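Local coordinates for protein ribulose-bisphosphate carboxylase (Alicyclobacillus acidocaldarius subsp. acidocaldarius, PDB 4NAS) that belongs to the RuBisCO large-chain family, joining an N-terminal alpha/beta domain to a TIM-barrel domain with a calcium site, at residues V13-R18 / I80-A85; I33-T38 / K55-V60; I108-L113 / A284-G289. One frame throughout, in Å; residues are numbered along the deposited sequence. Where two conformers were deposited one is given.

Contact 1 (V13-R18 / I80-A85); sequences VVATYR and IAYPVA
Val13 and Tyr82 pair directly across two antiparallel strands: Tyr82 N meets Val13 O at 2.8 Å in a nearly straight bond (173°), and Val13 N answers to Tyr82 O at 2.9 Å. Ala15 and Ile80 form the next hydrogen-bonded pair. Between these two pairs, the non-hydrogen-bonded pair Val14 and Ala81 brings the two CA atoms to 4.4 Å, with Val14 CG2 resting against Ala81 CB. Val13 O has further company: Ala81 CA offers it a CA-H...O contact at 3.4 Å, and the edge of the Tyr82 ring lies level with it. The strands belong to the interior of the sheet in the N-terminal alpha/beta domain of this family, and helix 91-99 covers the face bearing Val13, Ala15 and the two tyrosines. There the Tyr82 ring carries Ile80 CG2 over the rim of one face, 3.4 Å above the plane, and turns its CE1 edge to Ala15 CB at 4.2 Å. Tyr17 comes from the opposite direction, bringing its OH within 3.0 Å of Tyr82 OH, while the edge of its ring touches Ile80 CG1 through CE2. The Tyr17 hydroxyl is itself held by a bond to Val98 O of the covering helix. On the other face, Ala81 packs against Arg59 and Glu61 of the next strand, and Thr16 OG1 bonds Asp79.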
loop_
_atom_site.group_PDB
_atom_site.type_symbol
_atom_site.label_atom_id
_atom_site.label_comp_id
_atom_site.label_asym_id
_atom_site.label_seq_id
_atom_site.Cartn_x
_atom_site.Cartn_y
_atom_site.Cartn_z
ATOM N N VAL B 13 1.776 -0.914 -21.273
ATOM C CA VAL B 13 1.704 0.168 -20.299
ATOM C C VAL B 13 2.987 0.967 -20.404
ATOM O O VAL B 13 4.070 0.395 -20.293
ATOM C CB VAL B 13 1.607 -0.396 -18.863
ATOM C CG1 VAL B 13 1.776 0.719 -17.820
ATOM C CG2 VAL B 13 0.294 -1.126 -18.680
ATOM N N VAL B 14 2.886 2.270 -20.629
ATOM C CA VAL B 14 4.093 3.091 -20.671
ATOM C C VAL B 14 4.182 3.929 -19.397
ATOM O O VAL B 14 3.338 4.810 -19.139
ATOM C CB VAL B 14 4.145 3.996 -21.916
ATOM C CG1 VAL B 14 5.445 4.764 -21.943
ATOM C CG2 VAL B 14 4.001 3.145 -23.192
ATOM N N ALA B 15 5.197 3.632 -18.599
ATOM C CA ALA B 15 5.448 4.351 -17.363
ATOM C C ALA B 15 6.579 5.362 -17.537
ATOM O O ALA B 15 7.587 5.077 -18.176
ATOM C CB ALA B 15 5.783 3.373 -16.249
ATOM N N THR B 16 6.383 6.545 -16.964
ATOM C CA THR B 16 7.383 7.595 -16.932
ATOM C C THR B 16 7.882 7.725 -15.515
ATOM O O THR B 16 7.070 7.915 -14.596
ATOM C CB THR B 16 6.774 8.943 -17.330
ATOM O OG1 THR B 16 6.253 8.862 -18.656
ATOM C CG2 THR B 16 7.822 10.059 -17.262
ATOM N N TYR B 17 9.203 7.609 -15.343
ATOM C CA TYR B 17 9.858 7.760 -14.042
ATOM C C TYR B 17 10.711 9.016 -14.022
ATOM O O TYR B 17 11.309 9.373 -15.031
ATOM C CB TYR B 17 10.766 6.555 -13.735
ATOM C CG TYR B 17 10.047 5.245 -13.866
ATOM C CD1 TYR B 17 9.337 4.705 -12.781
ATOM C CD2 TYR B 17 10.043 4.559 -15.068
ATOM C CE1 TYR B 17 8.661 3.517 -12.909
ATOM C CE2 TYR B 17 9.372 3.359 -15.205
ATOM C CZ TYR B 17 8.688 2.842 -14.133
ATOM O OH TYR B 17 8.024 1.646 -14.260
ATOM N N ARG B 18 10.731 9.687 -12.876
ATOM C CA ARG B 18 11.680 10.764 -12.609
ATOM C C ARG B 18 12.726 10.190 -11.665
ATOM O O ARG B 18 12.381 9.659 -10.600
ATOM C CB ARG B 18 10.983 11.933 -11.887
ATOM C CG ARG B 18 11.945 13.085 -11.513
ATOM C CD ARG B 18 11.442 13.889 -10.306
ATOM N NE ARG B 18 12.300 15.034 -9.991
ATOM C CZ ARG B 18 13.331 15.008 -9.144
ATOM N NH1 ARG B 18 13.664 13.889 -8.513
ATOM N NH2 ARG B 18 14.036 16.108 -8.926
ATOM N N ILE B 80 9.341 3.644 -19.967
ATOM C CA ILE B 80 9.491 2.206 -20.240
ATOM C C ILE B 80 8.141 1.596 -20.661
ATOM O O ILE B 80 7.109 1.866 -20.026
ATOM C CB ILE B 80 10.023 1.436 -19.003
ATOM C CG1 ILE B 80 11.349 2.023 -18.502
ATOM C CG2 ILE B 80 10.183 -0.050 -19.312
ATOM C CD1 ILE B 80 12.488 1.969 -19.536
ATOM N N ALA B 81 8.138 0.805 -21.736
ATOM C CA ALA B 81 6.930 0.107 -22.185
ATOM C C ALA B 81 6.907 -1.352 -21.706
ATOM O O ALA B 81 7.823 -2.120 -22.007
ATOM C CB ALA B 81 6.806 0.168 -23.697
ATOM N N TYR B 82 5.866 -1.710 -20.959
ATOM C CA TYR B 82 5.668 -3.068 -20.436
ATOM C C TYR B 82 4.500 -3.736 -21.144
ATOM O O TYR B 82 3.350 -3.331 -20.959
ATOM C CB TYR B 82 5.344 -3.038 -18.933
ATOM C CG TYR B 82 6.415 -2.402 -18.085
ATOM C CD1 TYR B 82 6.443 -1.017 -17.899
ATOM C CD2 TYR B 82 7.398 -3.167 -17.466
ATOM C CE1 TYR B 82 7.411 -0.424 -17.137
ATOM C CE2 TYR B 82 8.374 -2.562 -16.674
ATOM C CZ TYR B 82 8.369 -1.186 -16.523
ATOM O OH TYR B 82 9.312 -0.540 -15.765
ATOM N N PRO B 83 4.786 -4.771 -21.941
ATOM C CA PRO B 83 3.753 -5.437 -22.744
ATOM C C PRO B 83 2.618 -5.894 -21.850
ATOM O O PRO B 83 2.877 -6.443 -20.781
ATOM C CB PRO B 83 4.490 -6.660 -23.313
ATOM C CG PRO B 83 5.922 -6.251 -23.356
ATOM C CD PRO B 83 6.125 -5.350 -22.149
ATOM N N VAL B 84 1.379 -5.669 -22.270
ATOM C CA VAL B 84 0.224 -5.958 -21.417
ATOM C C VAL B 84 0.034 -7.462 -21.210
ATOM O O VAL B 84 -0.588 -7.903 -20.241
ATOM C CB VAL B 84 -1.053 -5.325 -22.025
ATOM C CG1 VAL B 84 -2.325 -5.766 -21.287
ATOM C CG2 VAL B 84 -0.918 -3.823 -22.001
ATOM N N ALA B 85 0.607 -8.250 -22.115
ATOM C CA ALA B 85 0.477 -9.691 -22.051
ATOM C C ALA B 85 1.138 -10.295 -20.828
ATOM O O ALA B 85 0.889 -11.455 -20.520
ATOM C CB ALA B 85 1.031 -10.332 -23.315
#

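Contact 2 (I33-T38 / K55-V60); sequences IAVGLT and KHCGRV
Thr38 and Gly58 illustrate how the last turn of a helix can be tied to a passing loop through one hydroxyl. Gly58 N donates to Thr38 OG1 at 2.9 Å, and the same oxygen donates to Ala34 O at 2.7 Å, lying in the plane of that carbonyl. A weak, strongly bent bond from Gly58 N to Ala34 O, 3.3 Å long with an angle of 121° at the hydrogen, closes the triangle. The threonine torsion makes this possible: at chi1 57°, OG1 sits between the backbone N and the carbonyl carbon, turned back toward the helix. Thr38 N bonds Val35 O, and it is the threonine hydroxyl rather than its own amide that reaches Ala34 O as the helix unwinds at Leu37.

Close packing surrounds these polar atoms. Gly58 has no side chain, which lets its CA approach Ala34 O to 3.2 Å, while Thr38 CG2 presses on the same glycine. Ala34 CB lies over the backbone at Arg59, 3.7 Å from Arg59 N, and also meets Val60 CG2. On the residue before the glycine, Cys57 SG touches Val35 CG2 at 3.9 Å.

His56 contributes mainly its carbonyl, whose O lies 3.4 Å from Thr38 CB; its ring leads away from the helix. Asn86 holds ND1 and Tyr186 of the second subunit holds NE2, a pairing that should fix the rotation of the imidazole at the subunit contact.

All this takes place at the C-terminal end of helix 26-36, where a threonine hydroxyl bonds the carbonyl four residues earlier and receives an amide from the loop entering outer strand 59-68 of the sheet in the RuBisCO N-terminal alpha/beta domain.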
loop_
_atom_site.group_PDB
_atom_site.type_symbol
_atom_site.label_atom_id
_atom_site.label_comp_id
_atom_site.label_asym_id
_atom_site.label_seq_id
_atom_site.Cartn_x
_atom_site.Cartn_y
_atom_site.Cartn_z
ATOM N N ILE B 33 16.089 -2.158 -16.880
ATOM C CA ILE B 33 14.693 -2.095 -16.447
ATOM C C ILE B 33 13.753 -2.751 -17.463
ATOM O O ILE B 33 12.948 -3.612 -17.099
ATOM C CB ILE B 33 14.246 -0.639 -16.175
ATOM C CG1 ILE B 33 15.046 -0.043 -15.014
ATOM C CG2 ILE B 33 12.734 -0.566 -15.883
ATOM C CD1 ILE B 33 14.902 1.463 -14.904
ATOM N N ALA B 34 13.872 -2.358 -18.733
ATOM C CA ALA B 34 12.955 -2.836 -19.771
ATOM C C ALA B 34 12.998 -4.357 -19.961
ATOM O O ALA B 34 11.975 -4.990 -20.207
ATOM C CB ALA B 34 13.226 -2.127 -21.087
ATOM N N VAL B 35 14.192 -4.928 -19.846
ATOM C CA VAL B 35 14.381 -6.370 -19.987
ATOM C C VAL B 35 14.125 -7.118 -18.673
ATOM O O VAL B 35 13.395 -8.108 -18.644
ATOM C CB VAL B 35 15.792 -6.678 -20.541
ATOM C CG1 VAL B 35 16.131 -8.184 -20.464
ATOM C CG2 VAL B 35 15.913 -6.151 -21.971
ATOM N N GLY B 36 14.707 -6.626 -17.583
ATOM C CA GLY B 36 14.622 -7.296 -16.296
ATOM C C GLY B 36 13.234 -7.370 -15.675
ATOM O O GLY B 36 12.935 -8.299 -14.931
ATOM N N LEU B 37 12.398 -6.375 -15.939
ATOM C CA LEU B 37 11.045 -6.342 -15.378
ATOM C C LEU B 37 9.991 -6.902 -16.331
ATOM O O LEU B 37 8.797 -6.758 -16.094
ATOM C CB LEU B 37 10.657 -4.914 -14.979
ATOM C CG LEU B 37 11.565 -4.293 -13.925
ATOM C CD1 LEU B 37 11.074 -2.896 -13.573
ATOM C CD2 LEU B 37 11.647 -5.187 -12.688
ATOM N N THR B 38 10.428 -7.547 -17.406
ATOM C CA THR B 38 9.490 -8.180 -18.312
ATOM C C THR B 38 9.822 -9.661 -18.528
ATOM O O THR B 38 9.158 -10.531 -17.959
ATOM C CB THR B 38 9.396 -7.428 -19.648
ATOM O OG1 THR B 38 10.694 -7.341 -20.250
ATOM C CG2 THR B 38 8.853 -6.018 -19.408
ATOM N N LYS B 55 8.217 -10.833 -27.985
ATOM C CA LYS B 55 6.955 -10.117 -27.850
ATOM C C LYS B 55 6.568 -9.878 -26.389
ATOM O O LYS B 55 5.691 -9.067 -26.113
ATOM C CB LYS B 55 5.829 -10.846 -28.597
ATOM C CG LYS B 55 4.926 -11.701 -27.711
ATOM C CD LYS B 55 3.454 -11.464 -28.023
ATOM C CE LYS B 55 2.587 -11.604 -26.773
ATOM N NZ LYS B 55 1.160 -11.248 -27.041
ATOM N N HIS B 56 7.224 -10.579 -25.467
ATOM C CA HIS B 56 6.997 -10.384 -24.039
ATOM C C HIS B 56 8.016 -9.416 -23.444
ATOM O O HIS B 56 7.951 -9.075 -22.253
ATOM C CB HIS B 56 7.061 -11.720 -23.286
ATOM C CG HIS B 56 5.871 -12.600 -23.508
ATOM N ND1 HIS B 56 4.720 -12.498 -22.753
ATOM C CD2 HIS B 56 5.647 -13.591 -24.405
ATOM C CE1 HIS B 56 3.843 -13.394 -23.170
ATOM N NE2 HIS B 56 4.381 -14.072 -24.173
ATOM N N CYS B 57 8.967 -8.973 -24.265
ATOM C CA CYS B 57 10.030 -8.126 -23.733
ATOM C C CYS B 57 9.626 -6.654 -23.713
ATOM O O CYS B 57 8.912 -6.188 -24.598
ATOM C CB CYS B 57 11.342 -8.318 -24.504
ATOM S SG CYS B 57 12.740 -7.410 -23.785
ATOM N N GLY B 58 10.101 -5.928 -22.706
ATOM C CA GLY B 58 9.845 -4.500 -22.606
ATOM C C GLY B 58 10.746 -3.684 -23.513
ATOM O O GLY B 58 11.633 -4.236 -24.174
ATOM N N ARG B 59 10.508 -2.374 -23.576
ATOM C CA ARG B 59 11.333 -1.487 -24.402
ATOM C C ARG B 59 11.471 -0.105 -23.774
ATOM O O ARG B 59 10.593 0.338 -23.033
ATOM C CB ARG B 59 10.775 -1.361 -25.827
ATOM C CG ARG B 59 9.451 -2.063 -26.046
ATOM C CD ARG B 59 8.718 -1.569 -27.274
ATOM N NE ARG B 59 7.378 -2.150 -27.322
ATOM C CZ ARG B 59 6.253 -1.473 -27.118
ATOM N NH1 ARG B 59 5.087 -2.101 -27.173
ATOM N NH2 ARG B 59 6.286 -0.169 -26.874
ATOM N N VAL B 60 12.586 0.557 -24.058
ATOM C CA VAL B 60 12.817 1.916 -23.605
ATOM C C VAL B 60 12.209 2.864 -24.636
ATOM O O VAL B 60 12.596 2.850 -25.805
ATOM C CB VAL B 60 14.315 2.218 -23.435
ATOM C CG1 VAL B 60 14.505 3.667 -23.081
ATOM C CG2 VAL B 60 14.927 1.322 -22.359
#

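Contact 3 (I108-L113 / A284-G289)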
loop_
_atom_site.group_PDB
_atom_site.type_symbol
_atom_site.label_atom_id
_atom_site.label_comp_id
_atom_site.label_asym_id
_atom_site.label_seq_id
_atom_site.Cartn_x
_atom_site.Cartn_y
_atom_site.Cartn_z
ATOM N N ILE B 108 13.875 7.674 -7.128
ATOM C CA ILE B 108 13.110 7.427 -8.347
ATOM C C ILE B 108 11.633 7.542 -7.979
ATOM O O ILE B 108 11.263 7.183 -6.873
ATOM C CB ILE B 108 13.385 6.009 -8.917
ATOM C CG1 ILE B 108 12.656 5.808 -10.236
ATOM C CG2 ILE B 108 13.020 4.874 -7.892
ATOM C CD1 ILE B 108 13.206 4.616 -11.027
ATOM N N ARG B 109 10.818 8.049 -8.894
ATOM C CA ARG B 109 9.402 8.291 -8.616
ATOM C C ARG B 109 8.569 8.037 -9.852
ATOM O O ARG B 109 8.900 8.519 -10.949
ATOM C CB ARG B 109 9.234 9.745 -8.142
ATOM C CG ARG B 109 7.831 10.202 -7.810
ATOM C CD ARG B 109 7.866 11.687 -7.379
ATOM N NE ARG B 109 6.815 12.018 -6.419
ATOM C CZ ARG B 109 5.724 12.708 -6.706
ATOM N NH1 ARG B 109 5.518 13.161 -7.934
ATOM N NH2 ARG B 109 4.834 12.944 -5.756
ATOM N N LEU B 110 7.473 7.300 -9.688
ATOM C CA LEU B 110 6.553 7.043 -10.798
ATOM C C LEU B 110 5.614 8.234 -11.034
ATOM O O LEU B 110 4.810 8.601 -10.150
ATOM C CB LEU B 110 5.756 5.758 -10.521
ATOM C CG LEU B 110 4.686 5.372 -11.549
ATOM C CD1 LEU B 110 5.311 5.050 -12.909
ATOM C CD2 LEU B 110 3.933 4.157 -11.005
ATOM N N GLU B 111 5.720 8.819 -12.228
ATOM C CA GLU B 111 5.106 10.103 -12.570
ATOM C C GLU B 111 3.879 9.948 -13.451
ATOM O O GLU B 111 2.947 10.757 -13.400
ATOM C CB GLU B 111 6.109 10.963 -13.351
ATOM C CG GLU B 111 7.334 11.410 -12.565
ATOM C CD GLU B 111 7.042 12.597 -11.676
ATOM O OE1 GLU B 111 7.464 13.721 -12.029
ATOM O OE2 GLU B 111 6.381 12.409 -10.633
ATOM N N ARG B 112 3.901 8.934 -14.303
ATOM C CA ARG B 112 2.837 8.768 -15.278
ATOM C C ARG B 112 2.664 7.307 -15.677
ATOM O O ARG B 112 3.647 6.547 -15.809
ATOM C CB ARG B 112 3.090 9.632 -16.522
ATOM C CG ARG B 112 1.941 9.580 -17.544
ATOM C CD ARG B 112 2.227 10.368 -18.828
ATOM N NE ARG B 112 1.022 10.457 -19.656
ATOM C CZ ARG B 112 0.967 11.033 -20.850
ATOM N NH1 ARG B 112 2.057 11.560 -21.380
ATOM N NH2 ARG B 112 -0.178 11.070 -21.522
ATOM N N LEU B 113 1.403 6.915 -15.834
ATOM C CA LEU B 113 1.061 5.615 -16.403
ATOM C C LEU B 113 0.141 5.808 -17.588
ATOM O O LEU B 113 -0.987 6.302 -17.451
ATOM C CB LEU B 113 0.369 4.733 -15.372
ATOM C CG LEU B 113 1.249 4.160 -14.267
ATOM C CD1 LEU B 113 0.351 3.427 -13.256
ATOM C CD2 LEU B 113 2.340 3.219 -14.793
ATOM N N ALA B 284 0.611 11.884 -6.777
ATOM C CA ALA B 284 -0.708 11.891 -6.165
ATOM C C ALA B 284 -1.842 11.710 -7.154
ATOM O O ALA B 284 -2.841 11.119 -6.806
ATOM C CB ALA B 284 -0.925 13.133 -5.328
ATOM N N ASP B 285 -1.701 12.177 -8.394
ATOM C CA ASP B 285 -2.810 12.028 -9.328
ATOM C C ASP B 285 -3.035 10.568 -9.726
ATOM O O ASP B 285 -4.138 10.176 -10.139
ATOM C CB ASP B 285 -2.629 12.909 -10.564
ATOM C CG ASP B 285 -1.382 12.556 -11.333
ATOM O OD1 ASP B 285 -0.283 12.748 -10.769
ATOM O OD2 ASP B 285 -1.500 12.080 -12.479
ATOM N N ILE B 286 -1.987 9.761 -9.623
ATOM C CA ILE B 286 -2.105 8.355 -9.950
ATOM C C ILE B 286 -2.778 7.679 -8.759
ATOM O O ILE B 286 -3.767 6.970 -8.909
ATOM C CB ILE B 286 -0.719 7.717 -10.243
ATOM C CG1 ILE B 286 -0.102 8.319 -11.511
ATOM C CG2 ILE B 286 -0.805 6.149 -10.316
ATOM C CD1 ILE B 286 1.381 7.907 -11.717
ATOM N N VAL B 287 -2.255 7.954 -7.572
ATOM C CA VAL B 287 -2.713 7.296 -6.335
ATOM C C VAL B 287 -4.182 7.632 -6.006
ATOM O O VAL B 287 -4.993 6.751 -5.693
ATOM C CB VAL B 287 -1.828 7.702 -5.142
ATOM C CG1 VAL B 287 -2.353 7.090 -3.838
ATOM C CG2 VAL B 287 -0.365 7.285 -5.372
ATOM N N LEU B 288 -4.517 8.912 -6.111
ATOM C CA LEU B 288 -5.857 9.383 -5.748
ATOM C C LEU B 288 -6.772 9.589 -6.935
ATOM O O LEU B 288 -7.952 9.893 -6.764
ATOM C CB LEU B 288 -5.754 10.697 -4.953
ATOM C CG LEU B 288 -4.962 10.548 -3.662
ATOM C CD1 LEU B 288 -4.779 11.893 -2.963
ATOM C CD2 LEU B 288 -5.658 9.554 -2.733
ATOM N N GLY B 289 -6.265 9.418 -8.153
ATOM C CA GLY B 289 -7.096 9.752 -9.293
ATOM C C GLY B 289 -7.313 8.591 -10.237
ATOM O O GLY B 289 -8.384 7.967 -10.275
HETATM O O HOH W 1 2.425 14.202 -6.976
HETATM O O HOH W 2 1.773 13.154 -12.198
HETATM O O HOH W 3 0.330 11.196 -14.040
#
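Ile286 CD1 presses against the strand backbone where Glu111 passes into Arg112, 3.7 Å from Glu111 O and 3.8 Å from Arg112 N. Its CG1 branch stands anti to the carbonyl carbon (chi1 -66°) and extends onward to that methyl, which also touches Leu110 CG at 4.2 Å. The other branch, CG2, meets Leu113 CD1, so the two branches reach two leucines of the strand, and the isoleucine crosses each at about a right angle. Glu111 and Arg112 both face Thr16 of the neighbouring strand, forming a classic beta bulge, and it is this bulge that the methyl covers. The seam joins the sheet of the N-terminal domain to helix 284-295 of the TIM-barrel domain, their segments crossing at 66°. Away from Ile286 the contact is looser and runs through water. One water bridges Arg109 NH2 and Ala284 N in the first turn of the helix, 3.0 Å from each, and two others lie between Glu111 O and the carboxylate oxygens of Asp285, close to both, though they have too few protons to serve every acceptor within reach. A salt bridge from Arg109 NH1 to Glu111 OE2 at 2.9 Å steadies the guanidinium, whose NE and NH2 also bond Tyr280 O and Tyr275 O; His322 holds Asp285 OD2.

In the fold
The three contacts follow one sheet from its outer strand to the barrel domain. Contacts 1 and 2, with centres about 9 Å apart, share the Tyr82 region: Ile33 CG2 packs 3.4 Å from Tyr82 OH, and Ala81 N probably bonds Arg59 O at 2.8 Å. Along the chain, contact 2 is nested within the loop closed by contact 1. The side chains of Tyr82 and Thr38 each lie about 12 Å from a bound calcium ion. On the far side of contact 1, strand 12-22 neighbours strand 108-114, so contact 3 lies about 13 Å from contact 1, centre to centre, and about 21 Å from contact 2; Ala15 CB touches Leu113 CD2 there at 3.7 Å.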